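Local coordinates for protein MdcE (PDB 5VIP) that probably serves as the gamma subunit of biotin-independent malonate decarboxylase, taking part in carboxyl transfer during malonate breakdown, at residues 24-32 / 233-244; 131-139 / 159-167. One frame throughout, in Å; residues are numbered along the deposited sequence.

Contact 1 of 2, residues 24-32 / 233-244; sequences RGLAWFQAL and EVPSTADLVRVR
P235 packs on a face of the W28 indole where two helices on one side of the mixed sheet cross at 80°, and P235 leads into the capping box that starts helix 237-254. The P235 ring lies over one face of the indole, with CB 3.7 Å from the centroid of the six-membered ring, a CH-pi contact suited to the compact, rigid ring of a proline, whose C-H groups face the indole. With its CG anti to the carbonyl carbon (chi1 -81°), W28 lays the indole between the P235 ring and V243; V243 CG2 approaches CZ3 obliquely at 3.5 Å, and NE1 bonds to V232 O. A31 is small enough to let P235 CG come within 3.5 Å of its CB. Next to it, L32 and L240 lie side by side, pointing opposite ways, with L32 CD2 3.6 Å from L240 CD1.

A charged pair closes the N-terminal side. The extended chain of R24 sends NH2 to E233 OE2 (2.9 Å), while NE makes weak bonds to both carboxylate oxygens. The two planes are twisted 65° apart, and NH2 meets OE2 on the syn side but well out of the carboxylate plane. R24 NH1 has further partners in D176 and V153 O, so several bonds hold the guanidinium. Ahead of the helix, S236 OG accepts from D239 N, and D239 OD2 accepts from S236 N in return.

At the far end R244, its guanidinium lying over L240 CG, reaches the last turn of helix 24-33. Its NH2 donates to L32 O at 3.2 Å, arriving from above the carbonyl plane while the oxygen stays in the plane of the guanidinium.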
loop_
_atom_site.group_PDB
_atom_site.type_symbol
_atom_site.label_atom_id
_atom_site.label_comp_id
_atom_site.label_asym_id
_atom_site.label_seq_id
_atom_site.Cartn_x
_atom_site.Cartn_y
_atom_site.Cartn_z
ATOM N N ARG A 24 -14.890 -5.830 -16.766
ATOM C CA ARG A 24 -15.753 -4.744 -16.302
ATOM C C ARG A 24 -15.043 -3.398 -16.246
ATOM O O ARG A 24 -15.650 -2.368 -16.529
ATOM C CB ARG A 24 -16.309 -5.048 -14.913
ATOM C CG ARG A 24 -17.280 -6.178 -14.857
ATOM C CD ARG A 24 -18.006 -6.108 -13.543
ATOM N NE ARG A 24 -18.865 -7.258 -13.322
ATOM C CZ ARG A 24 -19.457 -7.517 -12.165
ATOM N NH1 ARG A 24 -19.262 -6.703 -11.129
ATOM N NH2 ARG A 24 -20.227 -8.587 -12.042
ATOM N N GLY A 25 -13.767 -3.396 -15.856
ATOM C CA GLY A 25 -13.026 -2.150 -15.808
ATOM C C GLY A 25 -12.955 -1.487 -17.166
ATOM O O GLY A 25 -13.129 -0.267 -17.290
ATOM N N LEU A 26 -12.698 -2.291 -18.194
ATOM C CA LEU A 26 -12.625 -1.784 -19.559
ATOM C C LEU A 26 -13.989 -1.274 -20.026
ATOM O O LEU A 26 -14.096 -0.189 -20.595
ATOM C CB LEU A 26 -12.119 -2.868 -20.505
ATOM C CG LEU A 26 -11.918 -2.456 -21.961
ATOM C CD1 LEU A 26 -11.010 -1.228 -22.065
ATOM C CD2 LEU A 26 -11.336 -3.632 -22.741
ATOM N N ALA A 27 -15.025 -2.068 -19.769
ATOM C CA ALA A 27 -16.399 -1.703 -20.117
ATOM C C ALA A 27 -16.786 -0.361 -19.512
ATOM O O ALA A 27 -17.330 0.504 -20.193
ATOM C CB ALA A 27 -17.355 -2.778 -19.661
ATOM N N TRP A 28 -16.486 -0.175 -18.232
ATOM C CA TRP A 28 -16.855 1.075 -17.576
ATOM C C TRP A 28 -15.955 2.233 -17.960
ATOM O O TRP A 28 -16.409 3.381 -17.998
ATOM C CB TRP A 28 -16.861 0.896 -16.066
ATOM C CG TRP A 28 -18.132 0.267 -15.599
ATOM C CD1 TRP A 28 -18.406 -1.065 -15.517
ATOM C CD2 TRP A 28 -19.316 0.950 -15.176
ATOM N NE1 TRP A 28 -19.690 -1.257 -15.054
ATOM C CE2 TRP A 28 -20.268 -0.033 -14.837
ATOM C CE3 TRP A 28 -19.661 2.300 -15.044
ATOM C CZ2 TRP A 28 -21.545 0.289 -14.376
ATOM C CZ3 TRP A 28 -20.936 2.619 -14.589
ATOM C CH2 TRP A 28 -21.858 1.616 -14.259
ATOM N N PHE A 29 -14.687 1.948 -18.241
ATOM C CA PHE A 29 -13.799 2.998 -18.723
ATOM C C PHE A 29 -14.333 3.580 -20.026
ATOM O O PHE A 29 -14.421 4.799 -20.188
ATOM C CB PHE A 29 -12.380 2.476 -18.933
ATOM C CG PHE A 29 -11.432 3.512 -19.470
ATOM C CD1 PHE A 29 -10.764 4.384 -18.605
ATOM C CD2 PHE A 29 -11.204 3.621 -20.839
ATOM C CE1 PHE A 29 -9.884 5.348 -19.104
ATOM C CE2 PHE A 29 -10.331 4.575 -21.340
ATOM C CZ PHE A 29 -9.672 5.443 -20.469
ATOM N N GLN A 30 -14.676 2.692 -20.951
ATOM C CA GLN A 30 -15.150 3.112 -22.266
ATOM C C GLN A 30 -16.426 3.938 -22.114
ATOM O O GLN A 30 -16.541 5.021 -22.698
ATOM C CB GLN A 30 -15.405 1.905 -23.164
ATOM C CG GLN A 30 -15.614 2.273 -24.626
ATOM C CD GLN A 30 -16.364 1.208 -25.404
ATOM O OE1 GLN A 30 -17.131 0.426 -24.836
ATOM N NE2 GLN A 30 -16.135 1.162 -26.713
ATOM N N ALA A 31 -17.364 3.434 -21.309
ATOM C CA ALA A 31 -18.633 4.113 -21.067
ATOM C C ALA A 31 -18.451 5.502 -20.471
ATOM O O ALA A 31 -19.128 6.452 -20.868
ATOM C CB ALA A 31 -19.504 3.266 -20.168
ATOM N N LEU A 32 -17.538 5.626 -19.518
ATOM C CA LEU A 32 -17.384 6.883 -18.800
ATOM C C LEU A 32 -16.451 7.868 -19.512
ATOM O O LEU A 32 -16.675 9.072 -19.470
ATOM C CB LEU A 32 -16.877 6.621 -17.375
ATOM C CG LEU A 32 -17.869 6.008 -16.383
ATOM C CD1 LEU A 32 -17.132 5.263 -15.263
ATOM C CD2 LEU A 32 -18.764 7.098 -15.806
ATOM N N GLU A 233 -22.255 -5.344 -16.269
ATOM C CA GLU A 233 -21.220 -5.726 -17.228
ATOM C C GLU A 233 -21.046 -4.683 -18.331
ATOM O O GLU A 233 -19.932 -4.416 -18.775
ATOM C CB GLU A 233 -21.536 -7.091 -17.844
ATOM C CG GLU A 233 -21.852 -8.191 -16.843
ATOM C CD GLU A 233 -20.689 -8.522 -15.907
ATOM O OE1 GLU A 233 -19.510 -8.323 -16.288
ATOM O OE2 GLU A 233 -20.962 -9.004 -14.787
ATOM N N VAL A 234 -22.155 -4.125 -18.802
ATOM C CA VAL A 234 -22.129 -2.957 -19.682
ATOM C C VAL A 234 -23.220 -2.010 -19.231
ATOM O O VAL A 234 -24.409 -2.300 -19.409
ATOM C CB VAL A 234 -22.359 -3.298 -21.169
ATOM C CG1 VAL A 234 -21.665 -2.264 -22.044
ATOM C CG2 VAL A 234 -21.867 -4.698 -21.503
ATOM N N PRO A 235 -22.827 -0.873 -18.643
ATOM C CA PRO A 235 -23.817 0.027 -18.053
ATOM C C PRO A 235 -24.872 0.485 -19.047
ATOM O O PRO A 235 -24.576 0.730 -20.219
ATOM C CB PRO A 235 -22.977 1.215 -17.580
ATOM C CG PRO A 235 -21.753 1.159 -18.412
ATOM C CD PRO A 235 -21.474 -0.294 -18.606
ATOM N N SER A 236 -26.101 0.578 -18.565
ATOM C CA SER A 236 -27.187 1.174 -19.320
ATOM C C SER A 236 -26.990 2.683 -19.309
ATOM O O SER A 236 -26.130 3.192 -18.584
ATOM C CB SER A 236 -28.532 0.800 -18.708
ATOM O OG SER A 236 -28.738 1.516 -17.500
ATOM N N THR A 237 -27.781 3.400 -20.099
ATOM C CA THR A 237 -27.707 4.856 -20.121
ATOM C C THR A 237 -28.039 5.416 -18.747
ATOM O O THR A 237 -27.391 6.351 -18.280
ATOM C CB THR A 237 -28.670 5.462 -21.170
ATOM O OG1 THR A 237 -28.413 4.871 -22.446
ATOM C CG2 THR A 237 -28.475 6.975 -21.274
ATOM N N ALA A 238 -29.048 4.830 -18.103
ATOM C CA ALA A 238 -29.470 5.255 -16.769
ATOM C C ALA A 238 -28.381 4.975 -15.731
ATOM O O ALA A 238 -28.186 5.747 -14.793
ATOM C CB ALA A 238 -30.766 4.559 -16.373
ATOM N N ASP A 239 -27.696 3.851 -15.896
ATOM C CA ASP A 239 -26.580 3.499 -15.024
ATOM C C ASP A 239 -25.480 4.553 -15.115
ATOM O O ASP A 239 -24.979 5.055 -14.095
ATOM C CB ASP A 239 -26.025 2.129 -15.398
ATOM C CG ASP A 239 -26.898 0.989 -14.920
ATOM O OD1 ASP A 239 -27.701 1.195 -13.984
ATOM O OD2 ASP A 239 -26.757 -0.126 -15.465
ATOM N N LEU A 240 -25.117 4.889 -16.351
ATOM C CA LEU A 240 -24.074 5.865 -16.623
ATOM C C LEU A 240 -24.443 7.199 -15.982
ATOM O O LEU A 240 -23.603 7.866 -15.375
ATOM C CB LEU A 240 -23.869 6.006 -18.136
ATOM C CG LEU A 240 -22.577 6.603 -18.680
ATOM C CD1 LEU A 240 -21.364 5.912 -18.060
ATOM C CD2 LEU A 240 -22.541 6.475 -20.208
ATOM N N VAL A 241 -25.720 7.562 -16.089
ATOM C CA VAL A 241 -26.235 8.783 -15.482
ATOM C C VAL A 241 -26.157 8.740 -13.955
ATOM O O VAL A 241 -25.767 9.718 -13.319
ATOM C CB VAL A 241 -27.705 9.040 -15.915
ATOM C CG1 VAL A 241 -28.325 10.165 -15.096
ATOM C CG2 VAL A 241 -27.763 9.351 -17.401
ATOM N N ARG A 242 -26.535 7.611 -13.365
ATOM C CA ARG A 242 -26.490 7.487 -11.913
ATOM C C ARG A 242 -25.043 7.544 -11.414
ATOM O O ARG A 242 -24.752 8.204 -10.418
ATOM C CB ARG A 242 -27.174 6.193 -11.442
ATOM C CG ARG A 242 -28.712 6.214 -11.576
ATOM C CD ARG A 242 -29.380 4.971 -10.969
ATOM N NE ARG A 242 -29.352 3.835 -11.884
ATOM C CZ ARG A 242 -30.313 3.556 -12.760
ATOM N NH1 ARG A 242 -31.393 4.323 -12.834
ATOM N NH2 ARG A 242 -30.198 2.504 -13.567
ATOM N N VAL A 243 -24.139 6.861 -12.108
ATOM C CA VAL A 243 -22.740 6.831 -11.683
ATOM C C VAL A 243 -22.071 8.196 -11.867
ATOM O O VAL A 243 -21.372 8.669 -10.975
ATOM C CB VAL A 243 -21.945 5.750 -12.431
ATOM C CG1 VAL A 243 -20.430 5.901 -12.160
ATOM C CG2 VAL A 243 -22.431 4.381 -12.017
ATOM N N ARG A 244 -22.309 8.844 -13.006
ATOM C CA ARG A 244 -21.761 10.182 -13.229
ATOM C C ARG A 244 -22.250 11.159 -12.169
ATOM O O ARG A 244 -21.486 11.999 -11.685
ATOM C CB ARG A 244 -22.119 10.696 -14.627
ATOM C CG ARG A 244 -21.145 10.231 -15.686
ATOM C CD ARG A 244 -21.574 10.599 -17.089
ATOM N NE ARG A 244 -20.573 10.140 -18.045
ATOM C CZ ARG A 244 -20.781 10.009 -19.351
ATOM N NH1 ARG A 244 -21.967 10.301 -19.864
ATOM N NH2 ARG A 244 -19.801 9.577 -20.139
#

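Contact 2 of 2, residues 131-139 / 159-167; sequences LAGAVDAYA and GAFLAHGYQ
A163, at the end of helix 158-163, fits between L131 and A134 of helix 127-143: its CB lies 3.8 Å from L131 CG and 4.0 Å from A134 CB. The two helices belong to successive beta-alpha-beta crossovers on one side of the sheet and run 32° from parallel, and methyl groups suit such a close approach. V135 CG2 also comes within 3.3 Å of L162 O.

Y138 packs against the turn that follows the helix. Its ring presents an edge to A163 O, which lies 3.2 Å from CE2, and its hydroxyl reaches H164 ND1 at 3.0 Å, meeting the imidazole at its edge. H164 holds CG anti to its backbone N (chi1 180°), which swings the ring out beside the tyrosine; its other nitrogen, NE2, is bonded to I110 O in strand 106-113.

Q167 folds back at chi2 (-57°), laying its aliphatic part on the helix: CB is 4.0 Å from Y138 CB, and the Q167 side chain runs at about a right angle to that of V135. The bend also brings OE1 over A139 CB. The amide has its polar partners elsewhere, OE1 at R142 and NE2 at the backbone of another protein chain.

Alanine, valine and leucine therefore supply close apolar fit, and the polar ends of Y138, H164 and Q167 all have hydrogen-bond partners. With both ring nitrogens bonded, the rotation of the H164 imidazole is probably fixed.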
loop_
_atom_site.group_PDB
_atom_site.type_symbol
_atom_site.label_atom_id
_atom_site.label_comp_id
_atom_site.label_asym_id
_atom_site.label_seq_id
_atom_site.Cartn_x
_atom_site.Cartn_y
_atom_site.Cartn_z
ATOM N N LEU A 131 4.655 -1.214 -7.243
ATOM C CA LEU A 131 3.351 -0.896 -6.661
ATOM C C LEU A 131 3.494 0.254 -5.663
ATOM O O LEU A 131 2.602 1.083 -5.546
ATOM C CB LEU A 131 2.724 -2.124 -5.999
ATOM C CG LEU A 131 1.862 -2.973 -6.953
ATOM C CD1 LEU A 131 2.625 -3.365 -8.217
ATOM C CD2 LEU A 131 1.337 -4.208 -6.231
ATOM N N ALA A 132 4.627 0.315 -4.960
ATOM C CA ALA A 132 4.895 1.457 -4.090
ATOM C C ALA A 132 4.941 2.760 -4.890
ATOM O O ALA A 132 4.492 3.805 -4.411
ATOM C CB ALA A 132 6.198 1.263 -3.336
ATOM N N GLY A 133 5.522 2.706 -6.086
ATOM C CA GLY A 133 5.532 3.860 -6.976
ATOM C C GLY A 133 4.125 4.378 -7.266
ATOM O O GLY A 133 3.875 5.589 -7.260
ATOM N N ALA A 134 3.195 3.460 -7.514
ATOM C CA ALA A 134 1.812 3.845 -7.788
ATOM C C ALA A 134 1.156 4.480 -6.564
ATOM O O ALA A 134 0.473 5.505 -6.669
ATOM C CB ALA A 134 0.996 2.634 -8.261
ATOM N N VAL A 135 1.353 3.855 -5.407
ATOM C CA VAL A 135 0.796 4.356 -4.151
ATOM C C VAL A 135 1.337 5.752 -3.839
ATOM O O VAL A 135 0.586 6.669 -3.490
ATOM C CB VAL A 135 1.106 3.381 -2.976
ATOM C CG1 VAL A 135 0.750 3.996 -1.638
ATOM C CG2 VAL A 135 0.323 2.085 -3.156
ATOM N N ASP A 136 2.650 5.904 -3.969
ATOM C CA ASP A 136 3.286 7.189 -3.693
ATOM C C ASP A 136 2.724 8.296 -4.601
ATOM O O ASP A 136 2.402 9.389 -4.133
ATOM C CB ASP A 136 4.807 7.073 -3.853
ATOM C CG ASP A 136 5.536 8.327 -3.391
ATOM O OD1 ASP A 136 5.558 8.593 -2.169
ATOM O OD2 ASP A 136 6.074 9.046 -4.252
ATOM N N ALA A 137 2.576 8.007 -5.892
ATOM C CA ALA A 137 2.051 9.014 -6.818
ATOM C C ALA A 137 0.601 9.411 -6.470
ATOM O O ALA A 137 0.268 10.600 -6.397
ATOM C CB ALA A 137 2.136 8.509 -8.249
ATOM N N TYR A 138 -0.257 8.415 -6.253
ATOM C CA TYR A 138 -1.640 8.671 -5.873
ATOM C C TYR A 138 -1.749 9.476 -4.572
ATOM O O TYR A 138 -2.497 10.467 -4.488
ATOM C CB TYR A 138 -2.400 7.358 -5.715
ATOM C CG TYR A 138 -3.071 6.815 -6.960
ATOM C CD1 TYR A 138 -4.089 7.527 -7.593
ATOM C CD2 TYR A 138 -2.740 5.551 -7.454
ATOM C CE1 TYR A 138 -4.753 6.998 -8.705
ATOM C CE2 TYR A 138 -3.399 5.011 -8.566
ATOM C CZ TYR A 138 -4.408 5.746 -9.184
ATOM O OH TYR A 138 -5.085 5.235 -10.289
ATOM N N ALA A 139 -0.996 9.063 -3.559
ATOM C CA ALA A 139 -1.021 9.775 -2.274
ATOM C C ALA A 139 -0.521 11.221 -2.406
ATOM O O ALA A 139 -1.102 12.143 -1.833
ATOM C CB ALA A 139 -0.174 9.015 -1.228
ATOM N N GLY A 159 -2.741 -6.334 -3.173
ATOM C CA GLY A 159 -1.795 -5.291 -3.541
ATOM C C GLY A 159 -2.203 -4.494 -4.767
ATOM O O GLY A 159 -1.805 -3.337 -4.936
ATOM N N ALA A 160 -2.987 -5.116 -5.642
ATOM C CA ALA A 160 -3.498 -4.413 -6.810
ATOM C C ALA A 160 -4.402 -3.268 -6.383
ATOM O O ALA A 160 -4.303 -2.160 -6.929
ATOM C CB ALA A 160 -4.250 -5.385 -7.749
ATOM N N PHE A 161 -5.280 -3.517 -5.411
ATOM C CA PHE A 161 -6.167 -2.464 -4.894
ATOM C C PHE A 161 -5.384 -1.400 -4.104
ATOM O O PHE A 161 -5.691 -0.208 -4.185
ATOM C CB PHE A 161 -7.278 -3.077 -4.015
ATOM C CG PHE A 161 -8.335 -2.086 -3.561
ATOM C CD1 PHE A 161 -8.610 -0.935 -4.294
ATOM C CD2 PHE A 161 -9.050 -2.315 -2.393
ATOM C CE1 PHE A 161 -9.576 -0.031 -3.871
ATOM C CE2 PHE A 161 -10.028 -1.419 -1.966
ATOM C CZ PHE A 161 -10.285 -0.270 -2.705
ATOM N N LEU A 162 -4.378 -1.817 -3.337
ATOM C CA LEU A 162 -3.548 -0.831 -2.626
ATOM C C LEU A 162 -2.924 0.152 -3.625
ATOM O O LEU A 162 -2.879 1.368 -3.386
ATOM C CB LEU A 162 -2.452 -1.526 -1.805
ATOM C CG LEU A 162 -2.939 -2.275 -0.562
ATOM C CD1 LEU A 162 -1.821 -3.077 0.094
ATOM C CD2 LEU A 162 -3.549 -1.301 0.440
ATOM N N ALA A 163 -2.484 -0.378 -4.765
ATOM C CA ALA A 163 -1.801 0.423 -5.781
ATOM C C ALA A 163 -2.772 1.248 -6.618
ATOM O O ALA A 163 -2.431 2.326 -7.093
ATOM C CB ALA A 163 -0.970 -0.475 -6.699
ATOM N N HIS A 164 -3.977 0.722 -6.807
ATOM C CA HIS A 164 -4.932 1.339 -7.716
ATOM C C HIS A 164 -6.299 1.433 -7.060
ATOM O O HIS A 164 -7.112 0.513 -7.160
ATOM C CB HIS A 164 -5.013 0.535 -9.013
ATOM C CG HIS A 164 -5.973 1.096 -10.012
ATOM N ND1 HIS A 164 -5.864 2.377 -10.513
ATOM C CD2 HIS A 164 -7.051 0.542 -10.620
ATOM C CE1 HIS A 164 -6.841 2.593 -11.378
ATOM N NE2 HIS A 164 -7.572 1.495 -11.467
ATOM N N GLY A 165 -6.517 2.526 -6.341
ATOM C CA GLY A 165 -7.791 2.778 -5.722
ATOM C C GLY A 165 -7.760 3.103 -4.243
ATOM O O GLY A 165 -8.515 3.951 -3.807
ATOM N N TYR A 166 -6.909 2.448 -3.455
ATOM C CA TYR A 166 -7.117 2.518 -2.013
ATOM C C TYR A 166 -6.577 3.826 -1.399
ATOM O O TYR A 166 -6.780 4.080 -0.212
ATOM C CB TYR A 166 -6.459 1.348 -1.282
ATOM C CG TYR A 166 -7.371 0.669 -0.274
ATOM C CD1 TYR A 166 -7.262 -0.694 -0.019
ATOM C CD2 TYR A 166 -8.419 1.368 0.332
ATOM C CE1 TYR A 166 -8.109 -1.321 0.892
ATOM C CE2 TYR A 166 -9.277 0.737 1.223
ATOM C CZ TYR A 166 -9.108 -0.601 1.504
ATOM O OH TYR A 166 -9.968 -1.241 2.385
ATOM N N GLN A 167 -5.911 4.669 -2.180
ATOM C CA GLN A 167 -5.510 5.977 -1.664
ATOM C C GLN A 167 -6.578 7.058 -1.872
ATOM O O GLN A 167 -6.326 8.230 -1.621
ATOM C CB GLN A 167 -4.197 6.426 -2.310
ATOM C CG GLN A 167 -2.970 5.719 -1.760
ATOM C CD GLN A 167 -2.830 5.889 -0.245
ATOM O OE1 GLN A 167 -2.826 7.006 0.263
ATOM N NE2 GLN A 167 -2.719 4.775 0.474
#

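Overall arrangement
Contacts 1 and 2 lie on opposite faces of the mixed sheet, their centres 23 Å apart and their nearest atoms about 8 Å apart. Strand 106-113 of that sheet is touched from both faces: L32 and F29 of contact 1 rest on I110, whereas Y138 and H164 of contact 2 rest on A109. Along the chain, helix 24-33 comes first, then helices 127-143 and 158-163, and finally helix 237-254, so contact 1 brings early and late parts of the chain together around the crossovers that form contact 2. The layered arrangement is consistent with the crotonase-like fold of carboxyltransferase subunits. Contact 2 also borders another protein chain, whereas no other chain of the assembly touches the segments of contact 1.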